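Local coordinates for putative membrane anchored protein (Corynebacterium diphtheriae, PDB 3LSO), which is of unknown function but, as a putative membrane-anchored protein with a signal sequence, is probably displayed at the bacterial cell surface, at residues V26-D31 / T178-P183; S93-V98 / I155-I160; N48-F53 / K70-S75. One frame throughout, in Å; residues are numbered along the deposited sequence.

Contact 1: V26-D31 / T178-P183; sequences VTSDVD and TNADKP
Val30 and Thr178 bring the two backbones together with their CA atoms 4.6 Å apart, and from there the chains splay, the CA atoms of Ser28 and Ala180 being 6.4 Å apart and those of Val26 and Pro183 7.6 Å, without any backbone-to-backbone hydrogen bond between 26-31 and 178-183. Thr178 makes the polar link. Its hydroxyl stands anti to its own N (chi1 -163°), which swings OG1 across the gap to donate to the carbonyl oxygen of Asp29; the modelled OG1 to O distance of 2.4 Å is doubtfully short. The same threonine crosses Val30 at a slant, CB lying 4.0 Å from Val30 CG1. Further along, Ser28 and Ala180 face each other through their beta carbons, CB to CB 3.8 Å. Where the chains are widest apart, the fork of Val26 spans the gap, with CG1 4.0 Å from Lys182 O and CG2 4.0 Å from Pro183 O. Segment 26-31 is hydrogen-bonded on to strand 41-54 through Val26, Ser28 and Val30, whereas Thr178 bonds by its backbone to Lys158. The side chains of Val30 and Thr178 both rest on Ile160 of strand 150-167, which the loop after strand 170-177 adjoins.

Contact 2: S93-V98 / I155-I160; sequences SIRINV and IPEKTI
Arg95 joins Ile160 and Glu157 in an antiparallel strand pairing of the E-set-like domain, with strand 150-167 turning a corner at Lys158 and Thr159. The backbone bonds record that corner: Arg95 N donates to Ile160 O at 2.9 Å, while Arg95 O receives only a weak bond of 3.3 Å from Glu157 N, three residues earlier. Beyond it, Asn97 N reaches Ile155 O at 2.8 Å. Apolar contact is made on the buried side, where Ile96 and Ile160 run alongside each other in the same direction, their CD1 atoms 3.9 Å apart; Phe53 and Phe49 of strand 41-54 cover them. Polar side-chain contacts gather round the guanidinium of Arg95. A bend at chi3 (71°) folds the chain back over the corner, and NH1 donates to Thr159 O at 3.1 Å, nearly straight (163°) and at the edge of the guanidinium plane. The salt bridge from Arg95 NH1 to Glu157 OE1 is long, 3.9 Å, and the guanidinium and carboxylate planes are turned 55° apart. A water fills in: it accepts from Arg95 NH1 at 2.9 Å and from the backbone N of Thr159, and donates to Glu157 OE1 at 2.9 Å.

Contact 3: N48-F53 / K70-S75; sequences NFSAEF and KIKDIS
Ala51 and Ile71 face each other as a non-hydrogen-bonded pair, CA to CA 4.5 Å, in an antiparallel ladder between strands 41-54 and 64-77 of the E-set-like domain. Next to it Glu52 and Lys70 form a hydrogen-bonded pair, Glu52 N to Lys70 O and Lys70 N to Glu52 O both measuring 3.0 Å. On the other side of Ala51 the ladder is already reduced to one bond, Lys72 N to Ser50 O at 3.1 Å.

The side chain of Ile71 carries the apolar part of the contact. Its CB projects from the same face of the ladder as CB of Ala51 and there divides. With CG1 anti to the carbonyl carbon (chi1 -64°), CG2 is left anti to the backbone N and turns back toward strand 41-54: it lies 3.9 Å from Ser50 O and approaches the Phe49 ring at CE1, 4.4 Å away. CG1 takes the other branch and packs against Ala51 CB at 4.1 Å. With chi2 extended (172°), CD1 continues away from the ladder into the interior, where it meets Ile94 of strand 87-97.

The opposite face bears Glu52 and Lys70. Their beta carbons are neighbours, but their charged ends do not touch; Lys70 NZ has a long, weak ion pair with Glu54 instead. Nearby, Ser50 OG lies against the CB and CG of Lys72, meeting the aliphatic base of that lysine. Past Lys72 and Asp73, where strand 64-77 is interrupted, the backbones have separated, and a side chain bridges them: Ile74 points toward 48-53 and sets its CG2 3.4 Å from Asn48 O.

In the fold
All three contacts lie within the N-terminal domain, roughly 40 Å from the centre of the elongated chain. Contact 1 closes the outermost loop, with contacts 3 and 2 in series inside it, so a segment near the domain's start meets one near its end. Centres of contacts 1 and 2 lie about 10 Å apart, of 1 and 3 about 11 Å, of 2 and 3 about 14 Å. Strand 25-36 pairs with 41-54, tying contact 1 to contact 3; a Thr178-Lys158 backbone bond ties it to contact 2. Ile94, Ile96 and Ile160 meet Phe49, Phe53 and Ile71 in an apolar core shared by contacts 2 and 3. The Cys32-Cys176 disulfide joins strand 25-36 to strand 170-177, which leads into 178-183.

Contact 1: V26-D31 / T178-P183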
loop_
_atom_site.group_PDB
_atom_site.type_symbol
_atom_site.label_atom_id
_atom_site.label_comp_id
_atom_site.label_asym_id
_atom_site.label_seq_id
_atom_site.Cartn_x
_atom_site.Cartn_y
_atom_site.Cartn_z
ATOM N N VAL B 26 3.044 34.344 0.630
ATOM C CA VAL B 26 4.276 34.776 -0.071
ATOM C C VAL B 26 4.252 36.154 -0.790
ATOM O O VAL B 26 3.699 36.287 -1.886
ATOM C CB VAL B 26 4.836 33.652 -1.009
ATOM C CG1 VAL B 26 6.332 33.880 -1.271
ATOM C CG2 VAL B 26 4.627 32.263 -0.392
ATOM N N THR B 27 4.886 37.153 -0.166
ATOM C CA THR B 27 4.978 38.530 -0.700
ATOM C C THR B 27 6.269 38.765 -1.499
ATOM O O THR B 27 7.229 38.001 -1.391
ATOM C CB THR B 27 4.983 39.589 0.423
ATOM O OG1 THR B 27 6.236 39.520 1.106
ATOM C CG2 THR B 27 3.859 39.369 1.427
ATOM N N SER B 28 6.295 39.852 -2.272
ATOM C CA SER B 28 7.398 40.125 -3.203
ATOM C C SER B 28 7.272 41.462 -3.922
ATOM O O SER B 28 6.192 41.849 -4.347
ATOM C CB SER B 28 7.497 39.012 -4.250
ATOM O OG SER B 28 6.244 38.786 -4.880
ATOM N N ASP B 29 8.408 42.133 -4.079
ATOM C CA ASP B 29 8.499 43.445 -4.708
ATOM C C ASP B 29 8.100 43.418 -6.168
ATOM O O ASP B 29 8.555 42.566 -6.922
ATOM C CB ASP B 29 9.926 43.971 -4.583
ATOM C CG ASP B 29 10.325 44.224 -3.147
ATOM O OD1 ASP B 29 9.417 44.304 -2.292
ATOM O OD2 ASP B 29 11.541 44.354 -2.869
ATOM N N VAL B 30 7.243 44.358 -6.552
ATOM C CA VAL B 30 6.848 44.543 -7.953
ATOM C C VAL B 30 7.272 45.902 -8.443
ATOM O O VAL B 30 7.434 46.833 -7.654
ATOM C CB VAL B 30 5.313 44.377 -8.193
ATOM C CG1 VAL B 30 4.929 42.941 -8.136
ATOM C CG2 VAL B 30 4.505 45.144 -7.180
ATOM N N ASP B 31 7.466 46.003 -9.751
ATOM C CA ASP B 31 7.797 47.267 -10.394
ATOM C C ASP B 31 6.772 47.515 -11.499
ATOM O O ASP B 31 6.839 46.911 -12.573
ATOM C CB ASP B 31 9.218 47.219 -10.956
ATOM C CG ASP B 31 9.799 48.603 -11.232
ATOM O OD1 ASP B 31 9.047 49.546 -11.593
ATOM O OD2 ASP B 31 11.037 48.741 -11.089
ATOM N N THR B 178 8.109 41.406 -11.461
ATOM C CA THR B 178 8.832 41.040 -10.250
ATOM C C THR B 178 9.975 40.089 -10.602
ATOM O O THR B 178 9.955 39.470 -11.670
ATOM C CB THR B 178 7.883 40.416 -9.203
ATOM O OG1 THR B 178 8.510 40.422 -7.916
ATOM C CG2 THR B 178 7.489 38.997 -9.578
ATOM N N ASN B 179 10.970 39.997 -9.711
ATOM C CA ASN B 179 12.115 39.078 -9.859
ATOM C C ASN B 179 12.095 37.912 -8.876
ATOM O O ASN B 179 13.121 37.274 -8.651
ATOM C CB ASN B 179 13.444 39.823 -9.664
ATOM C CG ASN B 179 13.671 40.918 -10.684
ATOM O OD1 ASN B 179 13.106 40.910 -11.786
ATOM N ND2 ASN B 179 14.503 41.878 -10.319
ATOM N N ALA B 180 10.948 37.636 -8.273
ATOM C CA ALA B 180 10.884 36.596 -7.259
ATOM C C ALA B 180 10.923 35.169 -7.831
ATOM O O ALA B 180 10.306 34.878 -8.866
ATOM C CB ALA B 180 9.674 36.790 -6.375
ATOM N N ASP B 181 11.662 34.302 -7.141
ATOM C CA ASP B 181 11.829 32.893 -7.493
ATOM C C ASP B 181 11.169 32.072 -6.424
ATOM O O ASP B 181 10.938 30.875 -6.610
ATOM C CB ASP B 181 13.314 32.490 -7.486
ATOM C CG ASP B 181 14.187 33.411 -8.326
ATOM O OD1 ASP B 181 13.755 33.784 -9.447
ATOM O OD2 ASP B 181 15.305 33.754 -7.871
ATOM N N LYS B 182 10.912 32.706 -5.283
ATOM C CA LYS B 182 10.407 31.991 -4.115
ATOM C C LYS B 182 8.943 31.654 -4.338
ATOM O O LYS B 182 8.125 32.559 -4.549
ATOM C CB LYS B 182 10.670 32.759 -2.814
ATOM C CG LYS B 182 12.162 32.772 -2.457
ATOM C CD LYS B 182 12.445 33.340 -1.073
ATOM C CE LYS B 182 13.939 33.536 -0.864
ATOM N NZ LYS B 182 14.192 34.146 0.457
ATOM N N PRO B 183 8.626 30.339 -4.338
ATOM C CA PRO B 183 7.366 29.785 -4.844
ATOM C C PRO B 183 6.215 29.835 -3.843
ATOM O O PRO B 183 6.390 29.505 -2.678
ATOM C CB PRO B 183 7.730 28.322 -5.170
ATOM C CG PRO B 183 9.238 28.156 -4.799
ATOM C CD PRO B 183 9.527 29.272 -3.855
#

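Contact 2: S93-V98 / I155-I160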
loop_
_atom_site.group_PDB
_atom_site.type_symbol
_atom_site.label_atom_id
_atom_site.label_comp_id
_atom_site.label_asym_id
_atom_site.label_seq_id
_atom_site.Cartn_x
_atom_site.Cartn_y
_atom_site.Cartn_z
ATOM N N SER B 93 -4.942 40.716 -15.120
ATOM C CA SER B 93 -4.319 39.427 -15.340
ATOM C C SER B 93 -3.281 39.153 -14.276
ATOM O O SER B 93 -2.288 39.869 -14.194
ATOM C CB SER B 93 -3.635 39.413 -16.711
ATOM O OG SER B 93 -4.220 38.469 -17.591
ATOM N N ILE B 94 -3.501 38.122 -13.463
ATOM C CA ILE B 94 -2.479 37.643 -12.532
ATOM C C ILE B 94 -1.850 36.420 -13.160
ATOM O O ILE B 94 -2.560 35.506 -13.576
ATOM C CB ILE B 94 -3.076 37.244 -11.206
ATOM C CG1 ILE B 94 -3.844 38.420 -10.624
ATOM C CG2 ILE B 94 -1.981 36.795 -10.234
ATOM C CD1 ILE B 94 -4.978 38.001 -9.721
ATOM N N ARG B 95 -0.524 36.397 -13.241
ATOM C CA ARG B 95 0.142 35.356 -13.984
ATOM C C ARG B 95 1.075 34.574 -13.094
ATOM O O ARG B 95 2.002 35.128 -12.481
ATOM C CB ARG B 95 0.863 35.964 -15.169
ATOM C CG ARG B 95 -0.077 36.815 -15.985
ATOM C CD ARG B 95 0.606 37.502 -17.104
ATOM N NE ARG B 95 0.984 36.573 -18.158
ATOM C CZ ARG B 95 2.241 36.258 -18.443
ATOM N NH1 ARG B 95 3.245 36.796 -17.740
ATOM N NH2 ARG B 95 2.487 35.406 -19.430
ATOM N N ILE B 96 0.797 33.282 -12.989
ATOM C CA ILE B 96 1.559 32.414 -12.120
ATOM C C ILE B 96 2.161 31.380 -13.033
ATOM O O ILE B 96 1.503 30.919 -13.965
ATOM C CB ILE B 96 0.650 31.719 -11.069
ATOM C CG1 ILE B 96 -0.159 32.731 -10.247
ATOM C CG2 ILE B 96 1.444 30.786 -10.157
ATOM C CD1 ILE B 96 0.641 33.821 -9.604
ATOM N N ASN B 97 3.425 31.049 -12.792
ATOM C CA ASN B 97 4.062 29.919 -13.446
ATOM C C ASN B 97 3.626 28.657 -12.723
ATOM O O ASN B 97 3.883 28.505 -11.528
ATOM C CB ASN B 97 5.589 30.060 -13.403
ATOM C CG ASN B 97 6.309 29.072 -14.316
ATOM O OD1 ASN B 97 5.788 28.021 -14.681
ATOM N ND2 ASN B 97 7.531 29.417 -14.681
ATOM N N VAL B 98 2.951 27.759 -13.437
ATOM C CA VAL B 98 2.505 26.512 -12.817
ATOM C C VAL B 98 3.181 25.279 -13.382
ATOM O O VAL B 98 2.954 24.187 -12.889
ATOM C CB VAL B 98 0.970 26.322 -12.875
ATOM C CG1 VAL B 98 0.267 27.421 -12.095
ATOM C CG2 VAL B 98 0.487 26.240 -14.319
ATOM N N ILE B 155 5.864 29.109 -9.152
ATOM C CA ILE B 155 6.680 30.323 -9.198
ATOM C C ILE B 155 5.792 31.467 -9.670
ATOM O O ILE B 155 4.838 31.228 -10.389
ATOM C CB ILE B 155 7.839 30.160 -10.229
ATOM C CG1 ILE B 155 8.541 28.807 -10.074
ATOM C CG2 ILE B 155 8.851 31.311 -10.143
ATOM C CD1 ILE B 155 9.047 28.507 -8.672
ATOM N N PRO B 156 6.089 32.718 -9.256
ATOM C CA PRO B 156 5.464 33.838 -9.989
ATOM C C PRO B 156 6.039 33.981 -11.400
ATOM O O PRO B 156 7.133 33.488 -11.677
ATOM C CB PRO B 156 5.815 35.073 -9.143
ATOM C CG PRO B 156 6.946 34.648 -8.255
ATOM C CD PRO B 156 6.783 33.169 -8.034
ATOM N N GLU B 157 5.294 34.627 -12.285
ATOM C CA GLU B 157 5.794 34.950 -13.613
ATOM C C GLU B 157 6.541 36.272 -13.549
ATOM O O GLU B 157 6.220 37.127 -12.731
ATOM C CB GLU B 157 4.649 35.000 -14.635
ATOM C CG GLU B 157 4.417 33.671 -15.413
ATOM C CD GLU B 157 5.496 33.393 -16.474
ATOM O OE1 GLU B 157 6.200 34.351 -16.892
ATOM O OE2 GLU B 157 5.648 32.224 -16.896
ATOM N N LYS B 158 7.555 36.429 -14.394
ATOM C CA LYS B 158 8.318 37.674 -14.446
ATOM C C LYS B 158 7.373 38.888 -14.521
ATOM O O LYS B 158 7.572 39.870 -13.804
ATOM C CB LYS B 158 9.323 37.641 -15.607
ATOM C CG LYS B 158 10.217 38.887 -15.748
ATOM C CD LYS B 158 11.432 38.838 -14.816
ATOM C CE LYS B 158 12.210 40.169 -14.812
ATOM N NZ LYS B 158 13.383 40.145 -15.730
ATOM N N THR B 159 6.347 38.807 -15.372
ATOM C CA THR B 159 5.277 39.807 -15.412
ATOM C C THR B 159 4.084 39.273 -14.649
ATOM O O THR B 159 3.186 38.632 -15.204
ATOM C CB THR B 159 4.864 40.188 -16.861
ATOM O OG1 THR B 159 6.028 40.592 -17.602
ATOM C CG2 THR B 159 3.854 41.327 -16.852
ATOM N N ILE B 160 4.085 39.553 -13.361
ATOM C CA ILE B 160 3.134 38.950 -12.442
ATOM C C ILE B 160 1.734 39.515 -12.595
ATOM O O ILE B 160 0.748 38.857 -12.283
ATOM C CB ILE B 160 3.622 39.062 -10.966
ATOM C CG1 ILE B 160 2.544 38.626 -9.990
ATOM C CG2 ILE B 160 4.032 40.460 -10.635
ATOM C CD1 ILE B 160 2.552 37.161 -9.736
HETATM O O HOH W 1 6.167 37.091 -17.805
#

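Contact 3: N48-F53 / K70-S75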
loop_
_atom_site.group_PDB
_atom_site.type_symbol
_atom_site.label_atom_id
_atom_site.label_comp_id
_atom_site.label_asym_id
_atom_site.label_seq_id
_atom_site.Cartn_x
_atom_site.Cartn_y
_atom_site.Cartn_z
ATOM N N ASN B 48 4.464 46.295 -3.779
ATOM C CA ASN B 48 4.489 44.971 -3.131
ATOM C C ASN B 48 3.211 44.172 -3.388
ATOM O O ASN B 48 2.116 44.727 -3.341
ATOM C CB ASN B 48 4.718 45.108 -1.618
ATOM C CG ASN B 48 6.193 45.049 -1.242
ATOM O OD1 ASN B 48 6.789 46.050 -0.826
ATOM N ND2 ASN B 48 6.792 43.871 -1.401
ATOM N N PHE B 49 3.361 42.869 -3.630
ATOM C CA PHE B 49 2.252 41.984 -4.010
ATOM C C PHE B 49 2.202 40.765 -3.114
ATOM O O PHE B 49 3.028 39.862 -3.245
ATOM C CB PHE B 49 2.431 41.532 -5.452
ATOM C CG PHE B 49 1.423 40.514 -5.909
ATOM C CD1 PHE B 49 0.149 40.909 -6.328
ATOM C CD2 PHE B 49 1.753 39.161 -5.966
ATOM C CE1 PHE B 49 -0.799 39.964 -6.777
ATOM C CE2 PHE B 49 0.807 38.206 -6.423
ATOM C CZ PHE B 49 -0.469 38.614 -6.822
ATOM N N SER B 50 1.212 40.727 -2.226
ATOM C CA SER B 50 1.105 39.659 -1.227
ATOM C C SER B 50 -0.071 38.698 -1.478
ATOM O O SER B 50 -1.219 39.127 -1.606
ATOM C CB SER B 50 1.036 40.257 0.183
ATOM O OG SER B 50 -0.007 41.205 0.291
ATOM N N ALA B 51 0.230 37.400 -1.543
ATOM C CA ALA B 51 -0.789 36.376 -1.754
ATOM C C ALA B 51 -0.508 35.082 -0.987
ATOM O O ALA B 51 0.646 34.703 -0.770
ATOM C CB ALA B 51 -0.946 36.090 -3.228
ATOM N N GLU B 52 -1.583 34.413 -0.577
ATOM C CA GLU B 52 -1.507 33.144 0.139
ATOM C C GLU B 52 -2.215 32.050 -0.663
ATOM O O GLU B 52 -3.415 32.134 -0.944
ATOM C CB GLU B 52 -2.111 33.288 1.539
ATOM C CG GLU B 52 -2.409 31.970 2.231
ATOM C CD GLU B 52 -2.730 32.125 3.709
ATOM O OE1 GLU B 52 -3.127 33.236 4.139
ATOM O OE2 GLU B 52 -2.580 31.120 4.446
ATOM N N PHE B 53 -1.452 31.034 -1.040
ATOM C CA PHE B 53 -1.973 29.916 -1.813
ATOM C C PHE B 53 -2.290 28.727 -0.895
ATOM O O PHE B 53 -1.440 27.863 -0.668
ATOM C CB PHE B 53 -0.946 29.508 -2.871
ATOM C CG PHE B 53 -1.104 30.212 -4.190
ATOM C CD1 PHE B 53 -0.780 31.551 -4.331
ATOM C CD2 PHE B 53 -1.552 29.518 -5.313
ATOM C CE1 PHE B 53 -0.918 32.178 -5.566
ATOM C CE2 PHE B 53 -1.693 30.148 -6.552
ATOM C CZ PHE B 53 -1.381 31.467 -6.678
ATOM N N LYS B 70 -5.885 33.854 -1.425
ATOM C CA LYS B 70 -6.235 35.071 -0.715
ATOM C C LYS B 70 -5.244 36.173 -1.112
ATOM O O LYS B 70 -4.060 36.108 -0.796
ATOM C CB LYS B 70 -6.251 34.830 0.803
ATOM C CG LYS B 70 -7.325 33.846 1.270
ATOM C CD LYS B 70 -7.482 33.832 2.793
ATOM C CE LYS B 70 -8.559 32.839 3.234
ATOM N NZ LYS B 70 -8.773 32.852 4.704
ATOM N N ILE B 71 -5.726 37.170 -1.843
ATOM C CA ILE B 71 -4.881 38.293 -2.239
ATOM C C ILE B 71 -5.141 39.519 -1.362
ATOM O O ILE B 71 -6.250 40.074 -1.337
ATOM C CB ILE B 71 -5.036 38.650 -3.724
ATOM C CG1 ILE B 71 -4.563 37.488 -4.595
ATOM C CG2 ILE B 71 -4.220 39.888 -4.057
ATOM C CD1 ILE B 71 -4.856 37.653 -6.083
ATOM N N LYS B 72 -4.095 39.922 -0.649
ATOM C CA LYS B 72 -4.149 41.051 0.259
ATOM C C LYS B 72 -4.230 42.360 -0.538
ATOM O O LYS B 72 -3.499 42.555 -1.526
ATOM C CB LYS B 72 -2.922 41.025 1.174
ATOM C CG LYS B 72 -3.053 41.799 2.481
ATOM C CD LYS B 72 -3.602 40.948 3.624
ATOM C CE LYS B 72 -3.471 41.714 4.925
ATOM N NZ LYS B 72 -4.633 41.470 5.796
ATOM N N ASP B 73 -5.140 43.238 -0.116
ATOM C CA ASP B 73 -5.327 44.545 -0.739
ATOM C C ASP B 73 -3.979 45.182 -1.010
ATOM O O ASP B 73 -3.041 45.025 -0.225
ATOM C CB ASP B 73 -6.100 45.491 0.188
ATOM C CG ASP B 73 -7.423 44.918 0.659
ATOM O OD1 ASP B 73 -7.472 43.730 1.048
ATOM O OD2 ASP B 73 -8.414 45.684 0.660
ATOM N N ILE B 74 -3.874 45.902 -2.119
ATOM C CA ILE B 74 -2.696 46.733 -2.338
ATOM C C ILE B 74 -3.077 48.202 -2.523
ATOM O O ILE B 74 -3.815 48.553 -3.449
ATOM C CB ILE B 74 -1.763 46.172 -3.433
ATOM C CG1 ILE B 74 -2.474 46.050 -4.780
ATOM C CG2 ILE B 74 -1.229 44.803 -3.001
ATOM C CD1 ILE B 74 -1.537 45.605 -5.932
ATOM N N SER B 75 -2.598 49.032 -1.596
ATOM C CA SER B 75 -2.963 50.446 -1.510
ATOM C C SER B 75 -1.772 51.327 -1.851
ATOM O O SER B 75 -0.716 51.229 -1.219
ATOM C CB SER B 75 -3.476 50.778 -0.102
ATOM O OG SER B 75 -3.713 52.171 0.040
#